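Local atomic coordinates of Atu0111 protein (Agrobacterium tumefaciens, PDB entry 2FSQ), a protein that is of unknown function but, as a member of the 2H clan, may act on phosphoester bonds like the cyclic phosphodiesterases of that clan. Residues F77-V80 and S81-H84; G147-A150 and E151-S154; V156-W159 and R160-A164; R197-A200 and M201-E205. All blocks are in the same frame, centred on the assembly; numbering follows the deposited sequence.

Interaction 1 (F77-V80 and S81-H84); sequences FTPV and SSLH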
ATOM      1  N   PHE A  77      -4.122 -11.847  -3.840  1.00 12.65           N
ATOM      2  CA  PHE A  77      -2.745 -11.387  -4.024  1.00 12.69           C
ATOM      3  C   PHE A  77      -2.655 -10.514  -5.259  1.00 13.71           C
ATOM      4  O   PHE A  77      -3.234 -10.835  -6.305  1.00 14.61           O
ATOM      5  CB  PHE A  77      -1.781 -12.586  -4.169  1.00 13.20           C
ATOM      6  CG  PHE A  77      -1.497 -13.291  -2.872  1.00 13.08           C
ATOM      7  CD1 PHE A  77      -0.337 -13.013  -2.140  1.00 15.65           C
ATOM      8  CD2 PHE A  77      -2.397 -14.223  -2.370  1.00 15.70           C
ATOM      9  CE1 PHE A  77      -0.088 -13.668  -0.940  1.00 15.91           C
ATOM     10  CE2 PHE A  77      -2.155 -14.884  -1.188  1.00 14.93           C
ATOM     11  CZ  PHE A  77      -1.004 -14.610  -0.462  1.00 16.70           C
ATOM     12  N   THR A  78      -1.916  -9.420  -5.140  1.00 13.86           N
ATOM     13  CA  THR A  78      -1.667  -8.515  -6.248  1.00 13.85           C
ATOM     14  C   THR A  78      -0.456  -9.027  -7.055  1.00 14.24           C
ATOM     15  O   THR A  78       0.355  -9.799  -6.546  1.00 14.47           O
ATOM     16  CB  THR A  78      -1.381  -7.114  -5.690  1.00 14.36           C
ATOM     17  OG1 THR A  78      -0.292  -7.218  -4.761  1.00 13.80           O
ATOM     18  CG2 THR A  78      -2.599  -6.598  -4.931  1.00 15.05           C
ATOM     19  N   PRO A  79      -0.317  -8.591  -8.314  1.00 14.37           N
ATOM     20  CA  PRO A  79       0.820  -9.065  -9.121  1.00 14.54           C
ATOM     21  C   PRO A  79       2.166  -8.623  -8.547  1.00 14.36           C
ATOM     22  O   PRO A  79       2.280  -7.541  -7.984  1.00 14.22           O
ATOM     23  CB  PRO A  79       0.590  -8.405 -10.496  1.00 15.25           C
ATOM     24  CG  PRO A  79      -0.898  -8.143 -10.508  1.00 15.04           C
ATOM     25  CD  PRO A  79      -1.229  -7.737  -9.096  1.00 15.12           C
ATOM     26  N   VAL A  80       3.193  -9.441  -8.727  1.00 14.93           N
ATOM     27  CA  VAL A  80       4.520  -9.049  -8.284  1.00 15.17           C
ATOM     28  C   VAL A  80       4.928  -7.700  -8.888  1.00 14.89           C
ATOM     29  O   VAL A  80       5.498  -6.838  -8.191  1.00 15.86           O
ATOM     30  CB  VAL A  80       5.556 -10.146  -8.597  1.00 15.74           C
ATOM     31  CG1 VAL A  80       6.977  -9.619  -8.373  1.00 16.64           C
ATOM     32  CG2 VAL A  80       5.264 -11.389  -7.754  1.00 17.68           C
ATOM     33  N   SER A  81       4.612  -7.470 -10.159  1.00 14.69           N
ATOM     34  CA  SER A  81       5.039  -6.228 -10.802  1.00 14.62           C
ATOM     35  C   SER A  81       4.309  -4.974 -10.277  1.00 14.76           C
ATOM     36  O   SER A  81       4.692  -3.858 -10.628  1.00 16.49           O
ATOM     37  CB  SER A  81       4.883  -6.287 -12.322  1.00 15.94           C
ATOM     38  OG  SER A  81       3.513  -6.438 -12.671  1.00 15.33           O
ATOM     39  N   SER A  82       3.248  -5.176  -9.485  1.00 13.86           N
ATOM     40  CA  SER A  82       2.485  -4.068  -8.890  1.00 13.38           C
ATOM     41  C   SER A  82       2.984  -3.654  -7.527  1.00 13.05           C
ATOM     42  O   SER A  82       2.488  -2.675  -6.990  1.00 12.94           O
ATOM     43  CB  SER A  82       1.005  -4.418  -8.745  1.00 12.65           C
ATOM     44  OG  SER A  82       0.806  -5.330  -7.672  1.00 13.02           O
ATOM     45  N   LEU A  83       3.914  -4.406  -6.943  1.00 13.64           N
ATOM     46  CA  LEU A  83       4.303  -4.151  -5.556  1.00 12.74           C
ATOM     47  C   LEU A  83       4.876  -2.756  -5.379  1.00 13.23           C
ATOM     48  O   LEU A  83       5.706  -2.292  -6.165  1.00 14.23           O
ATOM     49  CB  LEU A  83       5.294  -5.206  -5.066  1.00 13.14           C
ATOM     50  CG  LEU A  83       4.730  -6.631  -4.947  1.00 14.44           C
ATOM     51  CD1 LEU A  83       5.826  -7.667  -4.619  1.00 15.69           C
ATOM     52  CD2 LEU A  83       3.549  -6.743  -3.960  1.00 16.44           C
ATOM     53  N   HIS A  84       4.404  -2.073  -4.337  1.00 12.48           N
ATOM     54  CA  HIS A  84       4.796  -0.691  -4.124  1.00 11.79           C
ATOM     55  C   HIS A  84       4.518  -0.294  -2.697  1.00 12.01           C
ATOM     56  O   HIS A  84       3.697  -0.916  -2.021  1.00 11.74           O
ATOM     57  CB  HIS A  84       3.964   0.251  -5.022  1.00 11.78           C
ATOM     58  CG  HIS A  84       2.487   0.123  -4.807  1.00 12.14           C
ATOM     59  ND1 HIS A  84       1.737   0.985  -4.029  1.00 14.74           N
ATOM     60  CD2 HIS A  84       1.618  -0.787  -5.301  1.00 11.04           C
ATOM     61  CE1 HIS A  84       0.471   0.587  -4.032  1.00 11.35           C
ATOM     62  NE2 HIS A  84       0.376  -0.482  -4.804  1.00 14.63           N
TER
HETATM   63  O   HOH W   1       0.291  -4.508  -5.070  1.00 12.94           O
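A short 3-10 turn, in which S82 folds back onto P79 and L83 onto V80, joins strand 75-77 to strand 84-92. Both backbone bonds span three residues. S82 N donates to P79 O at 3.0 Å, and L83 N donates to V80 O at 3.2 Å. The second bond is the straighter, with an N-H...O angle of 168°.

The hydroxyl of S82 adds a second grip on P79 O. S82 OG donates to P79 O at 2.7 Å, in the carbonyl plane and on a lone pair, while the S82 amide comes from above that plane. The torsion explains this reach: with chi1 at 74°, OG is flanked by both backbone arms of S82 and faces the turn. P79 CD packs 3.5 Å from the same S82 OG. A water then bridges two hydroxyls. It donates to S82 OG at 2.8 Å and lies 2.8 Å from T78 OG1.

L83 CG lies 3.3 Å from V80 O, and L83 CD1 lies 4.4 Å from V80 CG1, a looser apolar contact. L83 also packs on L49 and L183, and V80 on V60 of helix 54-67. R63 of that helix bonds to T78 O. H84 follows the turn directly and begins strand 84-92. Its place is consistent with the first of the two His-x-Thr strand motifs of the 2H fold.

Interaction 2 (G147-A150 and E151-S154); sequences GATA and EDDS
Two carboxylates, those of D152 and D153, meet the chain just before helix 150-167. The D152 group is approached by T149 in two ways. T149 N donates to D152 OD2 at 3.0 Å, on the anti lone pair. T149 OG1 donates to the same D152 OD2 from above the carboxylate plane, 54° out of it, at 2.7 Å. The D153 group is met on the syn side, again tilted out of the plane, where G147 N donates to D153 OD1 at 2.7 Å.

T149 and D152 form a capping box at the N-terminus of the helix. T149 is the N-cap. T149 OG1 also accepts a weak bond from D152 N at 3.3 Å, so the two residues bind each other through side chain and backbone in both directions. A chi1 of 68° tucks T149 OG1 over its own backbone, within reach of D152. The other oxygen of D152, OD1, accepts from N132 N. That bond occupies the second carboxylate oxygen and ties the cap to the loop before strand 133-139.

Further along, D153 N gives T149 O a weak bond, and S154 N gives one to A150 O. A water links T149 OG1 to E151 OE1 and donates to both. The D153 side chain instead reaches back to the end of strand 142-147. There a second water joins the two sides, donating to D153 OD2 at 2.7 Å and to G147 O at 2.7 Å.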
ATOM      1  N   GLY A 147      10.795   4.406   8.547  1.00 12.47           N
ATOM      2  CA  GLY A 147      12.102   4.926   8.127  1.00 13.29           C
ATOM      3  C   GLY A 147      13.215   4.012   8.642  1.00 13.49           C
ATOM      4  O   GLY A 147      13.125   3.430   9.739  1.00 13.96           O
ATOM      5  N   ALA A 148      14.248   3.817   7.830  1.00 13.86           N
ATOM      6  CA  ALA A 148      15.375   2.977   8.238  1.00 14.36           C
ATOM      7  C   ALA A 148      15.975   3.555   9.517  1.00 14.99           C
ATOM      8  O   ALA A 148      16.362   2.809  10.426  1.00 16.74           O
ATOM      9  CB  ALA A 148      16.407   2.928   7.133  1.00 14.71           C
ATOM     10  N   THR A 149      16.016   4.884   9.575  1.00 15.11           N
ATOM     11  CA  THR A 149      16.459   5.638  10.755  1.00 15.63           C
ATOM     12  C   THR A 149      15.376   6.661  11.126  1.00 15.62           C
ATOM     13  O   THR A 149      14.477   6.976  10.313  1.00 15.17           O
ATOM     14  CB  THR A 149      17.773   6.402  10.488  1.00 15.24           C
ATOM     15  OG1 THR A 149      17.509   7.439   9.535  1.00 15.58           O
ATOM     16  CG2 THR A 149      18.880   5.467   9.970  1.00 15.97           C
ATOM     17  N   ALA A 150      15.445   7.186  12.345  1.00 16.64           N
ATOM     18  CA  ALA A 150      14.483   8.193  12.777  1.00 17.11           C
ATOM     19  C   ALA A 150      14.483   9.419  11.857  1.00 16.89           C
ATOM     20  O   ALA A 150      13.438  10.008  11.601  1.00 17.37           O
ATOM     21  CB  ALA A 150      14.704   8.589  14.235  1.00 17.45           C
ATOM     22  N   GLU A 151      15.648   9.780  11.329  1.00 17.33           N
ATOM     23  CA  GLU A 151      15.707  10.867  10.363  1.00 16.31           C
ATOM     24  C   GLU A 151      14.905  10.566   9.090  1.00 16.43           C
ATOM     25  O   GLU A 151      14.310  11.470   8.509  1.00 15.88           O
ATOM     26  CB  GLU A 151      17.175  11.175  10.021  1.00 17.01           C
ATOM     27  CG  GLU A 151      17.323  12.459   9.237  1.00 18.75           C
ATOM     28  CD  GLU A 151      18.660  12.601   8.532  1.00 20.56           C
ATOM     29  OE1 GLU A 151      19.333  11.570   8.284  1.00 22.21           O
ATOM     30  OE2 GLU A 151      19.018  13.748   8.172  1.00 24.43           O
ATOM     31  N   ASP A 152      14.928   9.319   8.617  1.00 15.64           N
ATOM     32  CA  ASP A 152      14.109   8.941   7.459  1.00 14.96           C
ATOM     33  C   ASP A 152      12.623   9.173   7.682  1.00 15.14           C
ATOM     34  O   ASP A 152      11.929   9.605   6.774  1.00 14.01           O
ATOM     35  CB  ASP A 152      14.345   7.485   7.055  1.00 14.43           C
ATOM     36  CG  ASP A 152      15.729   7.256   6.499  1.00 14.52           C
ATOM     37  OD1 ASP A 152      16.005   7.815   5.433  1.00 15.17           O
ATOM     38  OD2 ASP A 152      16.529   6.549   7.158  1.00 15.37           O
ATOM     39  N   ASP A 153      12.145   8.903   8.890  1.00 14.67           N
ATOM     40  CA  ASP A 153      10.746   9.204   9.213  1.00 15.04           C
ATOM     41  C   ASP A 153      10.433  10.690   9.022  1.00 15.67           C
ATOM     42  O   ASP A 153       9.382  11.058   8.487  1.00 15.40           O
ATOM     43  CB  ASP A 153      10.409   8.782  10.639  1.00 16.17           C
ATOM     44  CG  ASP A 153      10.479   7.292  10.838  1.00 17.68           C
ATOM     45  OD1 ASP A 153       9.971   6.528   9.975  1.00 17.55           O
ATOM     46  OD2 ASP A 153      11.070   6.875  11.858  1.00 22.01           O
ATOM     47  N   SER A 154      11.355  11.542   9.460  1.00 15.81           N
ATOM     48  CA  SER A 154      11.179  12.976   9.313  1.00 15.94           C
ATOM     49  C   SER A 154      11.186  13.386   7.835  1.00 15.38           C
ATOM     50  O   SER A 154      10.382  14.202   7.406  1.00 15.87           O
ATOM     51  CB  SER A 154      12.236  13.707  10.146  1.00 16.77           C
ATOM     52  OG  SER A 154      12.172  15.098   9.950  1.00 20.58           O
TER
HETATM   53  O   HOH W   2      12.166   4.467  12.075  1.00 27.46           O
HETATM   54  O   HOH W   3      19.745   8.801   8.519  1.00 22.14           O

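Interaction 3 (V156-W159 and R160-A164); sequences VALW and RDTFA
L158 O is gripped twice by T162, one turn further along helix 150-167. The amide T162 N donates at 3.0 Å to L158 O. The hydroxyl T162 OG1 donates to the same L158 O at 2.7 Å. The two donors come from opposite faces of the carbonyl plane. The hydroxyl can fold back because T162 OG1 lies beside the backbone N (chi1 -52°). L158 CD1 then packs 3.7 Å from T162 OG1.

The remaining bonds are the regular i to i+4 pattern of an alpha helix. F163 N, for example, donates to W159 O at 2.8 Å. R160 and D161 bond in the same way to V156 and A157.

The polar ends of W159, R160 and D161 find their partners elsewhere in the fold. R160 NH1 bonds to V87 O of strand 84-92, NH2 bonds to H174 O, and the guanidinium makes a cation-pi contact with Y177. D161 OD1 accepts from H174 NE2, and W159 NE1 donates to P129 O.

W159 and F163 run side by side on the buried face of the helix and point the same way. Their rings are oblique to each other, with planes at 41°. F163 stacks on F125, and F131 meets W159 edge-to-face. The closest touch between the two rings is at the indole edge, where F163 CE2 lies in the ring plane, 3.7 Å from W159 CE3.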
ATOM      1  N   VAL A 156      10.379  11.455   5.097  1.00 14.22           N
ATOM      2  CA  VAL A 156       9.178  11.022   4.382  1.00 14.73           C
ATOM      3  C   VAL A 156       7.957  11.818   4.857  1.00 14.54           C
ATOM      4  O   VAL A 156       7.064  12.089   4.066  1.00 14.98           O
ATOM      5  CB  VAL A 156       8.996   9.463   4.371  1.00 14.38           C
ATOM      6  CG1 VAL A 156       8.632   8.907   5.732  1.00 14.19           C
ATOM      7  CG2 VAL A 156       7.984   9.043   3.296  1.00 15.38           C
ATOM      8  N   ALA A 157       7.948  12.253   6.118  1.00 14.26           N
ATOM      9  CA  ALA A 157       6.836  13.088   6.584  1.00 14.92           C
ATOM     10  C   ALA A 157       6.837  14.419   5.831  1.00 15.44           C
ATOM     11  O   ALA A 157       5.777  14.986   5.549  1.00 15.39           O
ATOM     12  CB  ALA A 157       6.929  13.329   8.082  1.00 15.86           C
ATOM     13  N   LEU A 158       8.031  14.933   5.519  1.00 15.64           N
ATOM     14  CA  LEU A 158       8.123  16.178   4.742  1.00 16.55           C
ATOM     15  C   LEU A 158       7.570  15.981   3.331  1.00 16.41           C
ATOM     16  O   LEU A 158       6.854  16.836   2.822  1.00 15.97           O
ATOM     17  CB  LEU A 158       9.563  16.717   4.699  1.00 17.04           C
ATOM     18  CG  LEU A 158       9.836  17.886   3.748  1.00 17.80           C
ATOM     19  CD1 LEU A 158       9.029  19.121   4.141  1.00 21.54           C
ATOM     20  CD2 LEU A 158      11.319  18.199   3.747  1.00 18.09           C
ATOM     21  N   TRP A 159       7.917  14.871   2.687  1.00 15.58           N
ATOM     22  CA  TRP A 159       7.311  14.551   1.401  1.00 14.55           C
ATOM     23  C   TRP A 159       5.789  14.573   1.486  1.00 15.11           C
ATOM     24  O   TRP A 159       5.129  15.163   0.641  1.00 14.99           O
ATOM     25  CB  TRP A 159       7.759  13.170   0.929  1.00 14.95           C
ATOM     26  CG  TRP A 159       9.126  13.110   0.283  1.00 13.53           C
ATOM     27  CD1 TRP A 159      10.343  13.050   0.916  1.00 14.80           C
ATOM     28  CD2 TRP A 159       9.401  13.061  -1.119  1.00 15.68           C
ATOM     29  NE1 TRP A 159      11.363  12.973  -0.020  1.00 15.57           N
ATOM     30  CE2 TRP A 159      10.808  12.980  -1.274  1.00 14.26           C
ATOM     31  CE3 TRP A 159       8.598  13.092  -2.263  1.00 16.00           C
ATOM     32  CZ2 TRP A 159      11.418  12.907  -2.532  1.00 15.98           C
ATOM     33  CZ3 TRP A 159       9.204  13.013  -3.516  1.00 15.99           C
ATOM     34  CH2 TRP A 159      10.607  12.952  -3.639  1.00 14.68           C
ATOM     35  N   ARG A 160       5.233  13.921   2.499  1.00 13.74           N
ATOM     36  CA  ARG A 160       3.775  13.811   2.619  1.00 13.62           C
ATOM     37  C   ARG A 160       3.129  15.149   2.912  1.00 14.98           C
ATOM     38  O   ARG A 160       2.089  15.454   2.348  1.00 14.82           O
ATOM     39  CB  ARG A 160       3.394  12.766   3.669  1.00 13.59           C
ATOM     40  CG  ARG A 160       3.540  11.354   3.113  1.00 13.39           C
ATOM     41  CD  ARG A 160       3.312  10.266   4.159  1.00 11.91           C
ATOM     42  NE  ARG A 160       2.093  10.517   4.934  1.00 10.38           N
ATOM     43  CZ  ARG A 160       0.863  10.225   4.519  1.00 10.45           C
ATOM     44  NH1 ARG A 160       0.663   9.670   3.324  1.00 11.81           N
ATOM     45  NH2 ARG A 160      -0.173  10.525   5.297  1.00 11.31           N
ATOM     46  N   ASP A 161       3.744  15.950   3.772  1.00 14.67           N
ATOM     47  CA  ASP A 161       3.179  17.269   4.057  1.00 16.29           C
ATOM     48  C   ASP A 161       3.185  18.111   2.787  1.00 16.70           C
ATOM     49  O   ASP A 161       2.252  18.879   2.517  1.00 17.70           O
ATOM     50  CB  ASP A 161       3.985  17.992   5.136  1.00 16.44           C
ATOM     51  CG  ASP A 161       3.735  17.447   6.532  1.00 18.62           C
ATOM     52  OD1 ASP A 161       2.743  16.704   6.721  1.00 19.98           O
ATOM     53  OD2 ASP A 161       4.549  17.757   7.441  1.00 22.08           O
ATOM     54  N   THR A 162       4.245  17.973   1.997  1.00 16.03           N
ATOM     55  CA  THR A 162       4.334  18.736   0.770  1.00 16.86           C
ATOM     56  C   THR A 162       3.281  18.234  -0.226  1.00 16.86           C
ATOM     57  O   THR A 162       2.599  19.031  -0.869  1.00 17.12           O
ATOM     58  CB  THR A 162       5.772  18.676   0.177  1.00 16.54           C
ATOM     59  OG1 THR A 162       6.722  19.035   1.192  1.00 18.45           O
ATOM     60  CG2 THR A 162       5.931  19.633  -1.024  1.00 17.84           C
ATOM     61  N   PHE A 163       3.109  16.914  -0.329  1.00 16.07           N
ATOM     62  CA  PHE A 163       2.056  16.391  -1.187  1.00 16.12           C
ATOM     63  C   PHE A 163       0.672  16.860  -0.782  1.00 16.59           C
ATOM     64  O   PHE A 163      -0.160  17.104  -1.653  1.00 16.17           O
ATOM     65  CB  PHE A 163       2.076  14.864  -1.254  1.00 15.55           C
ATOM     66  CG  PHE A 163       3.131  14.310  -2.194  1.00 15.07           C
ATOM     67  CD1 PHE A 163       3.210  14.729  -3.527  1.00 16.53           C
ATOM     68  CD2 PHE A 163       4.013  13.347  -1.751  1.00 14.21           C
ATOM     69  CE1 PHE A 163       4.186  14.192  -4.380  1.00 17.02           C
ATOM     70  CE2 PHE A 163       4.967  12.805  -2.578  1.00 15.17           C
ATOM     71  CZ  PHE A 163       5.074  13.233  -3.890  1.00 15.91           C
ATOM     72  N   ALA A 164       0.426  16.986   0.520  1.00 16.55           N
ATOM     73  CA  ALA A 164      -0.887  17.445   0.984  1.00 17.71           C
ATOM     74  C   ALA A 164      -1.173  18.833   0.434  1.00 18.46           C
ATOM     75  O   ALA A 164      -2.293  19.122   0.037  1.00 18.20           O
ATOM     76  CB  ALA A 164      -0.960  17.433   2.507  1.00 18.06           C
TER

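Interaction 4 (R197-A200 and M201-E205); sequences RWQA and MLDEE. With ACY (acetic acid), chain C.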
ATOM      1  N   ARG A 197      -0.538 -20.764  13.776  1.00 14.80           N
ATOM      2  CA  ARG A 197       0.342 -21.158  12.688  1.00 14.37           C
ATOM      3  C   ARG A 197       0.776 -19.941  11.847  1.00 14.91           C
ATOM      4  O   ARG A 197       1.960 -19.780  11.543  1.00 14.83           O
ATOM      5  CB  ARG A 197      -0.349 -22.226  11.815  1.00 15.20           C
ATOM      6  CG  ARG A 197       0.293 -22.409  10.447  1.00 14.55           C
ATOM      7  CD  ARG A 197      -0.149 -23.651   9.662  1.00 15.15           C
ATOM      8  NE  ARG A 197      -1.583 -23.854   9.700  1.00 15.67           N
ATOM      9  CZ  ARG A 197      -2.445 -23.271   8.865  1.00 16.35           C
ATOM     10  NH1 ARG A 197      -2.016 -22.437   7.917  1.00 16.59           N
ATOM     11  NH2 ARG A 197      -3.746 -23.502   8.997  1.00 17.91           N
ATOM     12  N   TRP A 198      -0.175 -19.085  11.474  1.00 14.24           N
ATOM     13  CA  TRP A 198       0.192 -17.861  10.770  1.00 13.86           C
ATOM     14  C   TRP A 198       1.169 -17.030  11.593  1.00 14.31           C
ATOM     15  O   TRP A 198       2.131 -16.508  11.047  1.00 13.61           O
ATOM     16  CB  TRP A 198      -1.045 -17.046  10.389  1.00 14.40           C
ATOM     17  CG  TRP A 198      -1.600 -17.471   9.074  1.00 14.40           C
ATOM     18  CD1 TRP A 198      -2.454 -18.519   8.837  1.00 15.82           C
ATOM     19  CD2 TRP A 198      -1.342 -16.867   7.799  1.00 13.72           C
ATOM     20  NE1 TRP A 198      -2.733 -18.610   7.486  1.00 15.24           N
ATOM     21  CE2 TRP A 198      -2.053 -17.615   6.826  1.00 15.25           C
ATOM     22  CE3 TRP A 198      -0.549 -15.790   7.378  1.00 13.87           C
ATOM     23  CZ2 TRP A 198      -2.039 -17.279   5.462  1.00 16.41           C
ATOM     24  CZ3 TRP A 198      -0.527 -15.466   6.013  1.00 14.44           C
ATOM     25  CH2 TRP A 198      -1.257 -16.222   5.074  1.00 16.12           C
ATOM     26  N   GLN A 199       0.923 -16.883  12.890  1.00 14.18           N
ATOM     27  CA  GLN A 199       1.847 -16.076  13.692  1.00 15.31           C
ATOM     28  C   GLN A 199       3.259 -16.651  13.670  1.00 15.55           C
ATOM     29  O   GLN A 199       4.249 -15.909  13.554  1.00 15.92           O
ATOM     30  CB  GLN A 199       1.392 -15.930  15.130  1.00 16.13           C
ATOM     31  CG  GLN A 199       2.252 -14.895  15.874  1.00 18.96           C
ATOM     32  CD  GLN A 199       2.161 -13.509  15.249  1.00 19.50           C
ATOM     33  OE1 GLN A 199       3.173 -12.911  14.793  1.00 21.13           O
ATOM     34  NE2 GLN A 199       0.952 -12.993  15.208  1.00 19.27           N
ATOM     35  N   ALA A 200       3.366 -17.969  13.783  1.00 14.95           N
ATOM     36  CA  ALA A 200       4.679 -18.569  13.795  1.00 15.25           C
ATOM     37  C   ALA A 200       5.390 -18.325  12.461  1.00 15.29           C
ATOM     38  O   ALA A 200       6.581 -17.985  12.438  1.00 16.07           O
ATOM     39  CB  ALA A 200       4.557 -20.059  14.088  1.00 15.56           C
HETATM   40  N   MSE A 201       4.662 -18.472  11.351  1.00 15.77           N
HETATM   41  CA  MSE A 201       5.247 -18.234  10.045  1.00 15.33           C
HETATM   42  C   MSE A 201       5.597 -16.758   9.859  1.00 14.89           C
HETATM   43  O   MSE A 201       6.670 -16.442   9.335  1.00 15.30           O
HETATM   44  CB  MSE A 201       4.321 -18.718   8.924  1.00 15.97           C
HETATM   45  CG  MSE A 201       4.857 -18.457   7.517  1.00 17.07           C
HETATM   46 SE   MSE A 201       4.461 -16.683   6.789  0.70 19.37          SE
HETATM   47  CE  MSE A 201       2.566 -16.965   6.408  1.00 17.68           C
ATOM     48  N   LEU A 202       4.716 -15.854  10.294  1.00 14.02           N
ATOM     49  CA  LEU A 202       4.978 -14.409  10.109  1.00 14.49           C
ATOM     50  C   LEU A 202       6.236 -14.003  10.884  1.00 15.02           C
ATOM     51  O   LEU A 202       7.050 -13.225  10.403  1.00 15.17           O
ATOM     52  CB  LEU A 202       3.779 -13.574  10.560  1.00 13.76           C
ATOM     53  CG  LEU A 202       2.552 -13.751   9.656  1.00 14.55           C
ATOM     54  CD1 LEU A 202       1.284 -13.250  10.339  1.00 15.28           C
ATOM     55  CD2 LEU A 202       2.739 -13.042   8.321  1.00 13.60           C
ATOM     56  N   ASP A 203       6.407 -14.583  12.071  1.00 15.14           N
ATOM     57  CA  ASP A 203       7.576 -14.283  12.899  1.00 16.74           C
ATOM     58  C   ASP A 203       8.836 -14.740  12.182  1.00 16.67           C
ATOM     59  O   ASP A 203       9.818 -13.988  12.061  1.00 17.21           O
ATOM     60  CB  ASP A 203       7.475 -14.993  14.255  1.00 17.99           C
ATOM     61  CG  ASP A 203       6.454 -14.365  15.187  1.00 19.83           C
ATOM     62  OD1 ASP A 203       5.976 -13.243  14.906  1.00 23.60           O
ATOM     63  OD2 ASP A 203       6.117 -15.020  16.207  1.00 24.31           O
ATOM     64  N   GLU A 204       8.807 -15.966  11.682  1.00 17.25           N
ATOM     65  CA  GLU A 204       9.979 -16.553  11.041  1.00 17.92           C
ATOM     66  C   GLU A 204      10.310 -15.771   9.759  1.00 17.20           C
ATOM     67  O   GLU A 204      11.470 -15.435   9.504  1.00 18.07           O
ATOM     68  CB  GLU A 204       9.727 -18.043  10.748  1.00 17.79           C
ATOM     69  CG  GLU A 204      10.889 -18.792  10.107  1.00 20.80           C
ATOM     70  CD  GLU A 204      10.641 -20.281  10.035  1.00 20.13           C
ATOM     71  OE1 GLU A 204      10.806 -20.949  11.080  1.00 23.69           O
ATOM     72  OE2 GLU A 204      10.314 -20.776   8.930  1.00 22.70           O
ATOM     73  N   GLU A 205       9.283 -15.454   8.965  1.00 16.48           N
ATOM     74  CA  GLU A 205       9.503 -14.758   7.693  1.00 16.54           C
ATOM     75  C   GLU A 205       9.917 -13.308   7.854  1.00 16.25           C
ATOM     76  O   GLU A 205      10.679 -12.796   7.040  1.00 16.29           O
ATOM     77  CB  GLU A 205       8.290 -14.859   6.754  1.00 16.51           C
ATOM     78  CG  GLU A 205       7.981 -16.301   6.321  1.00 18.97           C
ATOM     79  CD  GLU A 205       9.124 -17.004   5.596  1.00 22.33           C
ATOM     80  OE1 GLU A 205       9.760 -16.381   4.715  1.00 22.47           O
ATOM     81  OE2 GLU A 205       9.354 -18.203   5.904  1.00 25.18           O
TER
HETATM   82  C   ACY C 451      -3.905 -25.284  12.229  1.00 20.90           C
HETATM   83  O   ACY C 451      -2.705 -25.475  11.912  1.00 21.19           O
HETATM   84  OXT ACY C 451      -4.704 -24.644  11.517  1.00 21.72           O
HETATM   85  CH3 ACY C 451      -4.438 -25.828  13.524  1.00 20.90           C
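M201, modelled as selenomethionine, curls its side chain back beside W198 on helix 195-212. CG stands anti to the backbone N, and the chain then bends twice (chi2 -85°, chi3 -74°). These bends bring the methyl to the six-membered ring: M201 CE lies 3.5 Å from W198 CZ3 and equally 3.5 Å from W198 CE3. The methyl approaches obliquely. L202 comes to the edge of the same indole, with L202 CD1 4.3 Å from W198 CE3. The L202 side chain also packs tightly on the backbone, its CG only 3.1 Å from W198 O. M201 and L202 both continue onto F66 of helix 54-67.

The backbone bonds beneath are regular. L202 N donates to W198 O at 2.8 Å, and M201, D203 and E204 bond likewise one turn back.

R197, one turn before M201, also starts with CG anti to its N. Its chain then bends at chi3 (45°), which sets the guanidinium edge against an acetate. R197 NE donates to acetate O at 3.0 Å, and R197 NH2 donates to acetate OXT at 2.9 Å. This is a two-point bond in the guanidinium plane. The acetate probably comes from the crystallisation liquor. R197 NH1 forms a salt bridge with E71 OE1, which also accepts from W198 NE1. The whole is amphipathic helix packing, with the apolar side of helix 195-212 set against helix 54-67.

Interactions 2 and 3 share helix 150-167: the first caps its start, the second lies further along it, and their centres are 13 Å apart. Interaction 4 sits on helix 195-212. It lies on the opposite side of the chain's centre from interaction 3, with centres 33 Å apart. Interaction 1 lies nearer the middle, its centre 10 Å from that of the chain. Its nearest atoms are about 6 Å from interaction 4 and about 11 Å from interaction 3. Helix 54-67 is a common neighbour of interactions 1 and 4. Strand 84-92, which starts at the last residue of interaction 1, is packed by interaction 3. That strand and strand 179-182 probably line the 2H site.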